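PDB 2GPC: iron superoxide dismutase from Trypanosoma cruzi, which probably catalyses the dismutation of superoxide into oxygen and hydrogen peroxide at a mononuclear iron centre. Local coordinates for residues Lys107-Phe112 with Tyr177-Trp182; Ala95-Ala100 with Gly134-Tyr139; Trp126-Thr131 with Pro151-Leu156. One frame throughout, in Å; residues are numbered along the deposited sequence.

Interaction 1: Lys107-Phe112 with Tyr177-Trp182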
loop_
_atom_site.group_PDB
_atom_site.type_symbol
_atom_site.label_atom_id
_atom_site.label_comp_id
_atom_site.label_asym_id
_atom_site.label_seq_id
_atom_site.Cartn_x
_atom_site.Cartn_y
_atom_site.Cartn_z
ATOM N N LYS A 107 -12.077 23.932 8.010
ATOM C CA LYS A 107 -12.976 22.824 7.706
ATOM C C LYS A 107 -12.456 21.985 6.518
ATOM O O LYS A 107 -12.522 20.756 6.549
ATOM C CB LYS A 107 -14.397 23.340 7.444
ATOM C CG LYS A 107 -15.182 23.666 8.725
ATOM C CD LYS A 107 -16.483 24.386 8.408
ATOM C CE LYS A 107 -17.365 24.546 9.652
ATOM N NZ LYS A 107 -18.421 25.596 9.448
ATOM N N PHE A 108 -11.949 22.655 5.490
ATOM C CA PHE A 108 -11.294 21.988 4.366
ATOM C C PHE A 108 -10.132 21.141 4.884
ATOM O O PHE A 108 -10.016 19.968 4.546
ATOM C CB PHE A 108 -10.749 22.995 3.343
ATOM C CG PHE A 108 -9.600 22.456 2.523
ATOM C CD1 PHE A 108 -9.818 21.473 1.560
ATOM C CD2 PHE A 108 -8.303 22.891 2.746
ATOM C CE1 PHE A 108 -8.747 20.944 0.825
ATOM C CE2 PHE A 108 -7.239 22.372 2.017
ATOM C CZ PHE A 108 -7.467 21.405 1.055
ATOM N N LYS A 109 -9.290 21.741 5.711
ATOM C CA LYS A 109 -8.072 21.097 6.174
ATOM C C LYS A 109 -8.409 19.849 6.993
ATOM O O LYS A 109 -7.760 18.816 6.836
ATOM C CB LYS A 109 -7.219 22.088 6.975
ATOM C CG LYS A 109 -6.060 21.463 7.711
ATOM C CD LYS A 109 -5.124 22.503 8.299
ATOM C CE LYS A 109 -3.966 21.825 8.997
ATOM N NZ LYS A 109 -3.001 22.787 9.571
ATOM N N GLU A 110 -9.428 19.946 7.848
ATOM C CA GLU A 110 -9.879 18.802 8.622
ATOM C C GLU A 110 -10.360 17.669 7.702
ATOM O O GLU A 110 -10.037 16.508 7.936
ATOM C CB GLU A 110 -10.981 19.196 9.621
ATOM C CG GLU A 110 -11.594 18.024 10.395
ATOM C CD GLU A 110 -10.714 17.509 11.536
ATOM O OE1 GLU A 110 -9.546 17.954 11.665
ATOM O OE2 GLU A 110 -11.196 16.655 12.321
ATOM N N GLU A 111 -11.128 17.998 6.667
ATOM C CA GLU A 111 -11.672 16.975 5.777
ATOM C C GLU A 111 -10.556 16.291 4.968
ATOM O O GLU A 111 -10.532 15.075 4.865
ATOM C CB GLU A 111 -12.739 17.571 4.861
ATOM C CG GLU A 111 -13.426 16.561 3.953
ATOM C CD GLU A 111 -14.546 17.168 3.124
ATOM O OE1 GLU A 111 -14.968 18.315 3.401
ATOM O OE2 GLU A 111 -15.021 16.482 2.195
ATOM N N PHE A 112 -9.626 17.071 4.428
ATOM C CA PHE A 112 -8.515 16.518 3.653
ATOM C C PHE A 112 -7.605 15.661 4.536
ATOM O O PHE A 112 -7.254 14.546 4.153
ATOM C CB PHE A 112 -7.733 17.650 2.960
ATOM C CG PHE A 112 -6.624 17.174 2.054
ATOM C CD1 PHE A 112 -5.417 16.737 2.580
ATOM C CD2 PHE A 112 -6.781 17.184 0.669
ATOM C CE1 PHE A 112 -4.377 16.306 1.739
ATOM C CE2 PHE A 112 -5.751 16.751 -0.173
ATOM C CZ PHE A 112 -4.543 16.324 0.367
ATOM N N TYR A 177 3.348 12.741 8.899
ATOM C CA TYR A 177 3.715 13.022 7.516
ATOM C C TYR A 177 2.736 14.007 6.888
ATOM O O TYR A 177 3.146 14.910 6.160
ATOM C CB TYR A 177 3.749 11.708 6.714
ATOM C CG TYR A 177 3.604 11.855 5.218
ATOM C CD1 TYR A 177 4.590 12.484 4.449
ATOM C CD2 TYR A 177 2.483 11.355 4.559
ATOM C CE1 TYR A 177 4.448 12.616 3.056
ATOM C CE2 TYR A 177 2.334 11.480 3.180
ATOM C CZ TYR A 177 3.320 12.113 2.430
ATOM O OH TYR A 177 3.175 12.213 1.049
ATOM N N VAL A 178 1.445 13.836 7.170
ATOM C CA VAL A 178 0.424 14.724 6.623
ATOM C C VAL A 178 0.533 16.117 7.235
ATOM O O VAL A 178 0.327 17.105 6.541
ATOM C CB VAL A 178 -1.001 14.131 6.785
ATOM C CG1 VAL A 178 -2.100 15.169 6.465
ATOM C CG2 VAL A 178 -1.143 12.931 5.877
ATOM N N GLN A 179 0.868 16.202 8.521
ATOM C CA GLN A 179 1.124 17.507 9.140
ATOM C C GLN A 179 2.262 18.222 8.403
ATOM O O GLN A 179 2.185 19.421 8.136
ATOM C CB GLN A 179 1.411 17.367 10.648
ATOM C CG GLN A 179 0.128 17.096 11.489
ATOM C CD GLN A 179 -1.033 18.066 11.168
ATOM O OE1 GLN A 179 -0.922 19.264 11.408
ATOM N NE2 GLN A 179 -2.131 17.545 10.619
ATOM N N THR A 180 3.301 17.467 8.044
ATOM C CA THR A 180 4.414 17.993 7.256
ATOM C C THR A 180 3.967 18.443 5.863
ATOM O O THR A 180 4.410 19.484 5.375
ATOM C CB THR A 180 5.527 16.930 7.157
ATOM O OG1 THR A 180 6.296 16.934 8.364
ATOM C CG2 THR A 180 6.534 17.244 6.059
ATOM N N PHE A 181 3.102 17.663 5.225
ATOM C CA PHE A 181 2.570 18.026 3.910
ATOM C C PHE A 181 1.951 19.412 3.987
ATOM O O PHE A 181 2.169 20.241 3.100
ATOM C CB PHE A 181 1.544 16.984 3.418
ATOM C CG PHE A 181 0.922 17.318 2.092
ATOM C CD1 PHE A 181 1.600 17.059 0.910
ATOM C CD2 PHE A 181 -0.335 17.901 2.027
ATOM C CE1 PHE A 181 1.027 17.371 -0.323
ATOM C CE2 PHE A 181 -0.917 18.214 0.800
ATOM C CZ PHE A 181 -0.225 17.946 -0.380
ATOM N N TRP A 182 1.219 19.694 5.061
ATOM C CA TRP A 182 0.579 21.004 5.198
ATOM C C TRP A 182 1.603 22.127 5.254
ATOM O O TRP A 182 1.333 23.233 4.782
ATOM C CB TRP A 182 -0.355 21.073 6.412
ATOM C CG TRP A 182 -1.613 20.272 6.257
ATOM C CD1 TRP A 182 -2.009 19.230 7.033
ATOM C CD2 TRP A 182 -2.637 20.452 5.269
ATOM N NE1 TRP A 182 -3.217 18.748 6.593
ATOM C CE2 TRP A 182 -3.624 19.478 5.510
ATOM C CE3 TRP A 182 -2.821 21.343 4.199
ATOM C CZ2 TRP A 182 -4.767 19.362 4.727
ATOM C CZ3 TRP A 182 -3.955 21.229 3.424
ATOM C CH2 TRP A 182 -4.917 20.241 3.691
#

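Interaction 2: Ala95-Ala100 with Gly134-Tyr139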
loop_
_atom_site.group_PDB
_atom_site.type_symbol
_atom_site.label_atom_id
_atom_site.label_comp_id
_atom_site.label_asym_id
_atom_site.label_seq_id
_atom_site.Cartn_x
_atom_site.Cartn_y
_atom_site.Cartn_z
ATOM N N ALA A 95 -8.218 30.915 -1.706
ATOM C CA ALA A 95 -8.896 31.097 -0.428
ATOM C C ALA A 95 -10.395 31.252 -0.654
ATOM O O ALA A 95 -11.188 30.593 0.017
ATOM C CB ALA A 95 -8.349 32.302 0.327
ATOM N N ASP A 96 -10.780 32.103 -1.606
ATOM C CA ASP A 96 -12.191 32.367 -1.884
ATOM C C ASP A 96 -12.937 31.078 -2.218
ATOM O O ASP A 96 -14.033 30.832 -1.709
ATOM C CB ASP A 96 -12.369 33.328 -3.073
ATOM C CG ASP A 96 -11.928 34.756 -2.777
ATOM O OD1 ASP A 96 -11.755 35.141 -1.598
ATOM O OD2 ASP A 96 -11.732 35.572 -3.702
ATOM N N GLU A 97 -12.349 30.271 -3.103
ATOM C CA GLU A 97 -13.004 29.062 -3.599
ATOM C C GLU A 97 -13.066 28.003 -2.492
ATOM O O GLU A 97 -14.070 27.322 -2.348
ATOM C CB GLU A 97 -12.309 28.548 -4.879
ATOM C CG GLU A 97 -12.424 29.545 -6.043
ATOM C CD GLU A 97 -12.433 28.922 -7.431
ATOM O OE1 GLU A 97 -12.891 27.775 -7.608
ATOM O OE2 GLU A 97 -12.000 29.611 -8.376
ATOM N N ILE A 98 -12.016 27.903 -1.681
ATOM C CA ILE A 98 -12.033 26.979 -0.541
ATOM C C ILE A 98 -13.117 27.367 0.478
ATOM O O ILE A 98 -13.882 26.518 0.938
ATOM C CB ILE A 98 -10.636 26.878 0.117
ATOM C CG1 ILE A 98 -9.732 26.009 -0.760
ATOM C CG2 ILE A 98 -10.726 26.275 1.537
ATOM C CD1 ILE A 98 -8.299 25.948 -0.319
ATOM N N ASN A 99 -13.192 28.646 0.799
ATOM C CA ASN A 99 -14.186 29.148 1.749
ATOM C C ASN A 99 -15.619 28.910 1.236
ATOM O O ASN A 99 -16.492 28.526 1.996
ATOM C CB ASN A 99 -13.966 30.645 2.015
ATOM C CG ASN A 99 -12.692 30.931 2.797
ATOM O OD1 ASN A 99 -12.147 30.052 3.478
ATOM N ND2 ASN A 99 -12.192 32.165 2.680
ATOM N N ALA A 100 -15.838 29.120 -0.061
ATOM C CA ALA A 100 -17.150 28.942 -0.681
ATOM C C ALA A 100 -17.619 27.487 -0.711
ATOM O O ALA A 100 -18.820 27.222 -0.607
ATOM C CB ALA A 100 -17.148 29.502 -2.086
ATOM N N GLY A 134 -18.664 23.782 -10.325
ATOM C CA GLY A 134 -17.747 24.788 -9.814
ATOM C C GLY A 134 -17.270 24.554 -8.385
ATOM O O GLY A 134 -16.394 25.274 -7.912
ATOM N N LYS A 135 -17.810 23.545 -7.700
ATOM C CA LYS A 135 -17.535 23.346 -6.269
ATOM C C LYS A 135 -16.233 22.563 -6.081
ATOM O O LYS A 135 -15.942 21.628 -6.834
ATOM C CB LYS A 135 -18.697 22.609 -5.575
ATOM C CG LYS A 135 -19.344 23.368 -4.404
ATOM C CD LYS A 135 -20.214 24.517 -4.889
ATOM C CE LYS A 135 -21.230 24.976 -3.838
ATOM N NZ LYS A 135 -20.690 26.085 -3.007
ATOM N N LEU A 136 -15.445 22.964 -5.090
ATOM C CA LEU A 136 -14.258 22.218 -4.691
ATOM C C LEU A 136 -14.673 21.022 -3.833
ATOM O O LEU A 136 -15.656 21.098 -3.091
ATOM C CB LEU A 136 -13.273 23.117 -3.946
ATOM C CG LEU A 136 -12.231 23.833 -4.816
ATOM C CD1 LEU A 136 -12.815 24.376 -6.112
ATOM C CD2 LEU A 136 -11.547 24.936 -4.037
ATOM N N LYS A 137 -13.934 19.918 -3.962
ATOM C CA LYS A 137 -14.201 18.698 -3.203
ATOM C C LYS A 137 -12.901 17.989 -2.806
ATOM O O LYS A 137 -11.917 18.020 -3.544
ATOM C CB LYS A 137 -15.045 17.726 -4.033
ATOM C CG LYS A 137 -16.462 18.197 -4.315
ATOM C CD LYS A 137 -17.155 17.212 -5.241
ATOM C CE LYS A 137 -18.569 17.648 -5.591
ATOM N NZ LYS A 137 -19.142 16.687 -6.571
ATOM N N VAL A 138 -12.919 17.359 -1.637
ATOM C CA VAL A 138 -11.862 16.454 -1.220
ATOM C C VAL A 138 -12.261 15.095 -1.764
ATOM O O VAL A 138 -13.432 14.697 -1.689
ATOM C CB VAL A 138 -11.705 16.399 0.311
ATOM C CG1 VAL A 138 -10.850 15.190 0.742
ATOM C CG2 VAL A 138 -11.108 17.679 0.826
ATOM N N TYR A 139 -11.274 14.388 -2.287
ATOM C CA TYR A 139 -11.477 13.201 -3.100
ATOM C C TYR A 139 -10.274 12.289 -2.875
ATOM O O TYR A 139 -9.170 12.770 -2.748
ATOM C CB TYR A 139 -11.549 13.653 -4.555
ATOM C CG TYR A 139 -11.759 12.570 -5.579
ATOM C CD1 TYR A 139 -12.927 11.814 -5.594
ATOM C CD2 TYR A 139 -10.798 12.320 -6.550
ATOM C CE1 TYR A 139 -13.127 10.834 -6.542
ATOM C CE2 TYR A 139 -10.992 11.343 -7.500
ATOM C CZ TYR A 139 -12.159 10.609 -7.487
ATOM O OH TYR A 139 -12.353 9.639 -8.431
HETATM O O HOH W 1 -14.917 26.926 -6.468
#

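Interaction 3: Trp126-Thr131 with Pro151-Leu156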
loop_
_atom_site.group_PDB
_atom_site.type_symbol
_atom_site.label_atom_id
_atom_site.label_comp_id
_atom_site.label_asym_id
_atom_site.label_seq_id
_atom_site.Cartn_x
_atom_site.Cartn_y
_atom_site.Cartn_z
ATOM N N TRP A 126 -6.759 13.927 -2.659
ATOM C CA TRP A 126 -6.863 15.037 -3.619
ATOM C C TRP A 126 -7.768 16.166 -3.147
ATOM O O TRP A 126 -8.750 15.944 -2.423
ATOM C CB TRP A 126 -7.429 14.560 -4.972
ATOM C CG TRP A 126 -6.632 13.500 -5.658
ATOM C CD1 TRP A 126 -6.699 12.160 -5.430
ATOM C CD2 TRP A 126 -5.656 13.680 -6.695
ATOM N NE1 TRP A 126 -5.816 11.499 -6.246
ATOM C CE2 TRP A 126 -5.173 12.407 -7.040
ATOM C CE3 TRP A 126 -5.143 14.793 -7.374
ATOM C CZ2 TRP A 126 -4.192 12.213 -8.013
ATOM C CZ3 TRP A 126 -4.174 14.592 -8.355
ATOM C CH2 TRP A 126 -3.709 13.317 -8.654
ATOM N N LEU A 127 -7.421 17.384 -3.574
ATOM C CA LEU A 127 -8.365 18.477 -3.712
ATOM C C LEU A 127 -8.627 18.593 -5.206
ATOM O O LEU A 127 -7.685 18.636 -5.999
ATOM C CB LEU A 127 -7.775 19.792 -3.191
ATOM C CG LEU A 127 -8.646 21.046 -3.344
ATOM C CD1 LEU A 127 -9.955 20.906 -2.558
ATOM C CD2 LEU A 127 -7.878 22.288 -2.913
ATOM N N VAL A 128 -9.900 18.633 -5.586
ATOM C CA VAL A 128 -10.300 18.794 -6.980
ATOM C C VAL A 128 -11.360 19.886 -7.094
ATOM O O VAL A 128 -12.010 20.235 -6.115
ATOM C CB VAL A 128 -10.875 17.471 -7.595
ATOM C CG1 VAL A 128 -9.827 16.347 -7.587
ATOM C CG2 VAL A 128 -12.147 17.033 -6.893
ATOM N N LYS A 129 -11.525 20.415 -8.296
ATOM C CA LYS A 129 -12.648 21.270 -8.628
ATOM C C LYS A 129 -13.545 20.459 -9.546
ATOM O O LYS A 129 -13.098 19.994 -10.592
ATOM C CB LYS A 129 -12.156 22.539 -9.332
ATOM C CG LYS A 129 -13.262 23.491 -9.805
ATOM C CD LYS A 129 -12.638 24.837 -10.187
ATOM C CE LYS A 129 -13.617 25.975 -10.265
ATOM N NZ LYS A 129 -12.879 27.244 -10.621
ATOM N N ASP A 130 -14.791 20.247 -9.125
ATOM C CA ASP A 130 -15.789 19.573 -9.952
ATOM C C ASP A 130 -16.392 20.588 -10.915
ATOM O O ASP A 130 -17.201 21.426 -10.510
ATOM C CB ASP A 130 -16.875 18.953 -9.070
ATOM C CG ASP A 130 -17.825 18.063 -9.842
ATOM O OD1 ASP A 130 -17.875 18.133 -11.093
ATOM O OD2 ASP A 130 -18.578 17.266 -9.259
ATOM N N THR A 131 -15.984 20.532 -12.183
ATOM C CA THR A 131 -16.445 21.505 -13.181
ATOM C C THR A 131 -17.900 21.308 -13.601
ATOM O O THR A 131 -18.434 22.140 -14.305
ATOM C CB THR A 131 -15.527 21.523 -14.423
ATOM O OG1 THR A 131 -15.428 20.210 -14.997
ATOM C CG2 THR A 131 -14.110 21.887 -14.041
ATOM N N PRO A 151 -13.471 12.988 -15.907
ATOM C CA PRO A 151 -12.991 14.217 -16.566
ATOM C C PRO A 151 -13.555 15.547 -16.046
ATOM O O PRO A 151 -12.985 16.587 -16.354
ATOM C CB PRO A 151 -13.409 14.013 -18.032
ATOM C CG PRO A 151 -13.621 12.602 -18.180
ATOM C CD PRO A 151 -14.141 12.099 -16.866
ATOM N N ASN A 152 -14.671 15.502 -15.324
ATOM C CA ASN A 152 -15.197 16.673 -14.613
ATOM C C ASN A 152 -14.351 17.133 -13.407
ATOM O O ASN A 152 -14.477 18.274 -12.967
ATOM C CB ASN A 152 -16.626 16.401 -14.130
ATOM C CG ASN A 152 -16.718 15.161 -13.260
ATOM O OD1 ASN A 152 -16.343 14.068 -13.693
ATOM N ND2 ASN A 152 -17.210 15.321 -12.027
ATOM N N LEU A 153 -13.501 16.256 -12.873
ATOM C CA LEU A 153 -12.768 16.542 -11.636
ATOM C C LEU A 153 -11.362 17.065 -11.905
ATOM O O LEU A 153 -10.405 16.273 -11.958
ATOM C CB LEU A 153 -12.678 15.283 -10.769
ATOM C CG LEU A 153 -13.969 14.601 -10.341
ATOM C CD1 LEU A 153 -13.636 13.421 -9.439
ATOM C CD2 LEU A 153 -14.925 15.564 -9.641
ATOM N N LYS A 154 -11.229 18.383 -12.059
ATOM C CA LYS A 154 -9.931 19.013 -12.288
ATOM C C LYS A 154 -9.034 18.929 -11.042
ATOM O O LYS A 154 -9.398 19.417 -9.972
ATOM C CB LYS A 154 -10.099 20.476 -12.703
ATOM C CG LYS A 154 -8.798 21.172 -13.097
ATOM C CD LYS A 154 -8.969 22.098 -14.306
ATOM C CE LYS A 154 -9.986 23.210 -14.046
ATOM N NZ LYS A 154 -9.590 24.496 -14.729
ATOM N N PRO A 155 -7.868 18.307 -11.168
ATOM C CA PRO A 155 -6.979 18.159 -10.014
ATOM C C PRO A 155 -6.319 19.481 -9.617
ATOM O O PRO A 155 -5.844 20.225 -10.469
ATOM C CB PRO A 155 -5.958 17.117 -10.477
ATOM C CG PRO A 155 -5.989 17.138 -11.947
ATOM C CD PRO A 155 -7.324 17.669 -12.379
ATOM N N LEU A 156 -6.322 19.766 -8.319
ATOM C CA LEU A 156 -5.694 20.970 -7.780
ATOM C C LEU A 156 -4.482 20.680 -6.890
ATOM O O LEU A 156 -3.519 21.447 -6.886
ATOM C CB LEU A 156 -6.714 21.776 -6.980
ATOM C CG LEU A 156 -7.994 22.210 -7.706
ATOM C CD1 LEU A 156 -8.801 23.115 -6.783
ATOM C CD2 LEU A 156 -7.722 22.893 -9.018
#

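Interaction 1: Lys107-Phe112 with Tyr177-Trp182
The indole of W182 has the chain of K109 over one face and F108 CZ in plane at its edge. K109 CG lies 3.8 Å above the indole plane, near the rim. Further along the chain, K109 CE sits over the five-membered ring of W182, 3.9 Å from its centroid, in a CH-pi contact. K109 NZ then makes a cation-pi contact over the same face. The lysine reaches this place because its chain is extended, and it runs opposite to the indole. F108 CE2 comes within 3.6 Å of W182 CH2, and the two rings form an oblique pair with planes at 85°. F112 CD1 approaches W182 CZ2 obliquely at 3.5 Å. F108, F112 and W182 thus form an aromatic cluster between helices 105-118 and 174-184 of the C-terminal alpha/beta domain of the iron/manganese superoxide dismutase fold. The helix segments run at 143° to each other, with axes 12.0 Å apart. CG of W182 is anti to its carbonyl carbon (chi1 -71°), which directs the indole toward helix 105-118. W182 NE1 is hydrogen-bonded to T113 OG1. F112 CE1 also meets F181 CE2 at 4.1 Å.

Interaction 2: Ala95-Ala100 with Gly134-Tyr139
The apolar part of this contact is made by L136, whose two methyl groups meet different parts of helix 92-102. L136 CD2 packs against I98 CG1 at 3.9 Å and also touches E97 CB at 3.8 Å. L136 CD1 lies beside the carboxylate end of E97, 3.7 Å from E97 OE1. The E97 and L136 side chains cross at about a right angle.

The polar part is partly water-mediated. One water donates to E97 OE1 at 2.5 Å and to G134 O at 2.6 Å, both short distances. It joins the helix to the turn before the strand, where G134 and K135 face D130 in a G1 beta bulge. E97 is also held by salt bridges, OE1 to K129 and OE2 to K93. These probably favour its charged form and fix its carboxylate. A weak hydrogen bond runs from K135 NZ to A100 O at 3.2 Å. The bent lysine chain (chi2 74°, chi4 92°) brings the amine back to the helix, although CB points away from it.

Segment 95-100 crosses segment 135-139 at 74°, their axes 7.8 Å apart at closest. Strand 135-142 is outermost in this chain's sheet. On the adjoining helix 105-118, F108 packs against I98, while L156 of strand 153-160 touches L136.

Interaction 3: Trp126-Thr131 with Pro151-Leu156
N152 O accepts two hydrogen bonds from T131. T131 N donates to N152 O at 2.8 Å, and T131 OG1 donates to the same N152 O at 3.0 Å. With OG1 between the backbone N and carbonyl carbon (chi1 56°), the hydroxyl lies beside the backbone N-H and reaches the same oxygen. This double grip closes one end of an antiparallel pairing between strands 123-130 and 153-160, in the three-stranded sheet of the C-terminal superoxide dismutase domain. Strand 123-130 is the central strand.

K129 and K154 form the hydrogen-bonded pair of the register. K129 N donates to K154 O in the carbonyl plane, and K154 N donates back to K129 O, both at 2.9 Å. L156 N bonds to L127 O. P155 faces V128 in a non-hydrogen-bonded pair, which needs no N-H from the proline. V128 CA makes a CA-H...O contact with K154 O.

On the sheet face of V128, D130, L153 and P155, the methyl V128 CG2 meets L153 CD2 at 4.2 Å. L153 CD2 also lies against the carboxyl carbon of D130. P155 CB packs obliquely on the W126 ring, touching W126 CZ3 at 3.7 Å. The other face carries K129 and K154. Their amines lie near each other but have acidic partners: K129 NZ forms a salt bridge with E97, and K154 NZ with the C-terminal carboxylate of L194. L127 CG and L156 CD1 make an apolar contact.

D130 OD2 forms a salt bridge with K137, and D130 OD1 also accepts from N132 N. N152 ND2 adds a bond of 3.0 Å to D130 OD1. It is nearly straight, 173° at the hydrogen. The acceptor lies in the amide plane of N152, but ND2 comes to OD1 from above the carboxylate plane.

Overall arrangement
All three contacts lie within the C-terminal domain. Interaction 1 is buried and aromatic, joining two helices. Interactions 2 and 3 are partly buried. Interaction 2 sets a helix against an outermost strand with one leucine, a water and a weak lysine bond, whereas interaction 3 pairs strands through backbone bonds, with side-chain bonds added at its end. Interactions 2 and 3 reach the same sheet. Its strands 123-130 and 135-142 are neighbours, linked by the K137-D130 salt bridge and by Y139 O close to W126 N. The contacts of interaction 1 with the other two are packing: F108 touches I98 and L127, and F112 touches V138 and W126. Interaction 3 is nested within the loop that interaction 1 closes.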